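PDB 5OWG: PcyX_EBK42635, which probably reduces biliverdin to phycoerythrobilin with electrons from ferredoxin. Local coordinates for residues L14-W17 against K18-I22. Residues are numbered along the deposited sequence; the frame is centred on the assembly and turned at random.
Sequences LIKW and KDETI
Trp17 and Thr21 stand one turn apart on a single continuous helix, whose i to i+4 backbone bonds include a nearly linear one from Glu20 N to Lys16 O at 2.9 Å. The carbonyl oxygen of Trp17 is gripped twice by Thr21, whose N and OG1 approach from opposite faces of the carbonyl plane; the hydroxyl gives its proton to Trp17 O at 2.8 Å. This bond fixes the rotation of the threonine, and OG1, set beside its own backbone N (chi1 -76°), also sits over one face of the indole, offset toward the rim and 3.4 Å from Trp17 CE2. Leu14 O meets the same ring in plane at its edge. On the outer side, the bent chain of Lys16 brings NZ to Glu20 OE2 at 3.2 Å, a salt bridge whose hydrogen bond is weak. Lys18 curls back at its last two torsions, passes CE by Ile15 CG2 at 4.2 Å and puts NZ 3.0 Å from Asp19 OD1, a second salt bridge. The inner side is mostly nonpolar: Trp17 touches Ala76, Phe93 and, on helix 161-179, Val170. This amphipathic helix packs on the central antiparallel sheet, as in the alpha/beta/alpha sandwich of ferredoxin-dependent bilin reductases.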
loop_
_atom_site.group_PDB
_atom_site.type_symbol
_atom_site.label_atom_id
_atom_site.label_comp_id
_atom_site.label_asym_id
_atom_site.label_seq_id
_atom_site.Cartn_x
_atom_site.Cartn_y
_atom_site.Cartn_z
ATOM N N LEU A 14 1.384 13.044 9.708
ATOM C CA LEU A 14 0.768 12.027 8.862
ATOM C C LEU A 14 0.402 12.604 7.501
ATOM O O LEU A 14 0.554 11.936 6.472
ATOM C CB LEU A 14 -0.471 11.454 9.551
ATOM C CG LEU A 14 -0.226 10.740 10.883
ATOM C CD1 LEU A 14 -1.542 10.485 11.601
ATOM C CD2 LEU A 14 0.526 9.435 10.672
ATOM N N ILE A 15 -0.081 13.848 7.478
ATOM C CA ILE A 15 -0.413 14.491 6.212
ATOM C C ILE A 15 0.856 14.820 5.440
ATOM O O ILE A 15 0.899 14.711 4.208
ATOM C CB ILE A 15 -1.265 15.751 6.459
ATOM C CG1 ILE A 15 -2.386 15.462 7.464
ATOM C CG2 ILE A 15 -1.847 16.261 5.150
ATOM C CD1 ILE A 15 -3.232 14.252 7.129
ATOM N N LYS A 16 1.910 15.231 6.147
ATOM C CA LYS A 16 3.195 15.457 5.498
ATOM C C LYS A 16 3.708 14.173 4.858
ATOM O O LYS A 16 4.031 14.145 3.666
ATOM C CB LYS A 16 4.205 15.997 6.510
ATOM C CG LYS A 16 5.600 16.186 5.948
ATOM C CD LYS A 16 6.272 17.404 6.552
ATOM C CE LYS A 16 7.699 17.549 6.067
ATOM N NZ LYS A 16 7.795 17.586 4.580
ATOM N N TRP A 17 3.779 13.092 5.640
ATOM C CA TRP A 17 4.196 11.808 5.090
ATOM C C TRP A 17 3.362 11.419 3.878
ATOM O O TRP A 17 3.852 10.721 2.982
ATOM C CB TRP A 17 4.101 10.720 6.164
ATOM C CG TRP A 17 4.071 9.334 5.592
ATOM C CD1 TRP A 17 5.133 8.495 5.413
ATOM C CD2 TRP A 17 2.919 8.632 5.111
ATOM N NE1 TRP A 17 4.711 7.313 4.851
ATOM C CE2 TRP A 17 3.357 7.373 4.656
ATOM C CE3 TRP A 17 1.560 8.948 5.019
ATOM C CZ2 TRP A 17 2.484 6.431 4.118
ATOM C CZ3 TRP A 17 0.695 8.010 4.488
ATOM C CH2 TRP A 17 1.159 6.766 4.045
ATOM N N LYS A 18 2.102 11.858 3.827
ATOM C CA LYS A 18 1.240 11.509 2.705
ATOM C C LYS A 18 1.614 12.294 1.454
ATOM O O LYS A 18 1.684 11.726 0.359
ATOM C CB LYS A 18 -0.224 11.758 3.071
ATOM C CG LYS A 18 -1.218 11.320 2.002
ATOM C CD LYS A 18 -2.659 11.606 2.403
ATOM C CE LYS A 18 -2.927 13.095 2.575
ATOM N NZ LYS A 18 -2.540 13.883 1.371
ATOM N N ASP A 19 1.861 13.599 1.597
ATOM C CA ASP A 19 2.254 14.403 0.447
ATOM C C ASP A 19 3.638 14.010 -0.051
ATOM O O ASP A 19 3.872 13.947 -1.264
ATOM C CB ASP A 19 2.207 15.888 0.804
ATOM C CG ASP A 19 0.794 16.385 1.046
ATOM O OD1 ASP A 19 -0.145 15.564 0.975
ATOM O OD2 ASP A 19 0.623 17.593 1.305
ATOM N N GLU A 20 4.571 13.740 0.867
ATOM C CA GLU A 20 5.879 13.244 0.451
ATOM C C GLU A 20 5.745 11.901 -0.255
ATOM O O GLU A 20 6.463 11.624 -1.223
ATOM C CB GLU A 20 6.811 13.119 1.658
ATOM C CG GLU A 20 6.989 14.390 2.479
ATOM C CD GLU A 20 7.518 15.554 1.666
ATOM O OE1 GLU A 20 6.789 16.046 0.779
ATOM O OE2 GLU A 20 8.666 15.979 1.913
ATOM N N THR A 21 4.828 11.053 0.217
ATOM C CA THR A 21 4.592 9.767 -0.433
ATOM C C THR A 21 4.057 9.955 -1.847
ATOM O O THR A 21 4.496 9.275 -2.782
ATOM C CB THR A 21 3.621 8.932 0.408
ATOM O OG1 THR A 21 4.310 8.395 1.544
ATOM C CG2 THR A 21 3.011 7.782 -0.404
ATOM N N ILE A 22 3.103 10.871 -2.026
ATOM C CA ILE A 22 2.510 11.081 -3.342
ATOM C C ILE A 22 3.534 11.679 -4.300
ATOM O O ILE A 22 3.533 11.376 -5.498
ATOM C CB ILE A 22 1.255 11.965 -3.226
ATOM C CG1 ILE A 22 0.180 11.244 -2.411
ATOM C CG2 ILE A 22 0.708 12.312 -4.608
ATOM C CD1 ILE A 22 -0.975 12.126 -1.989
#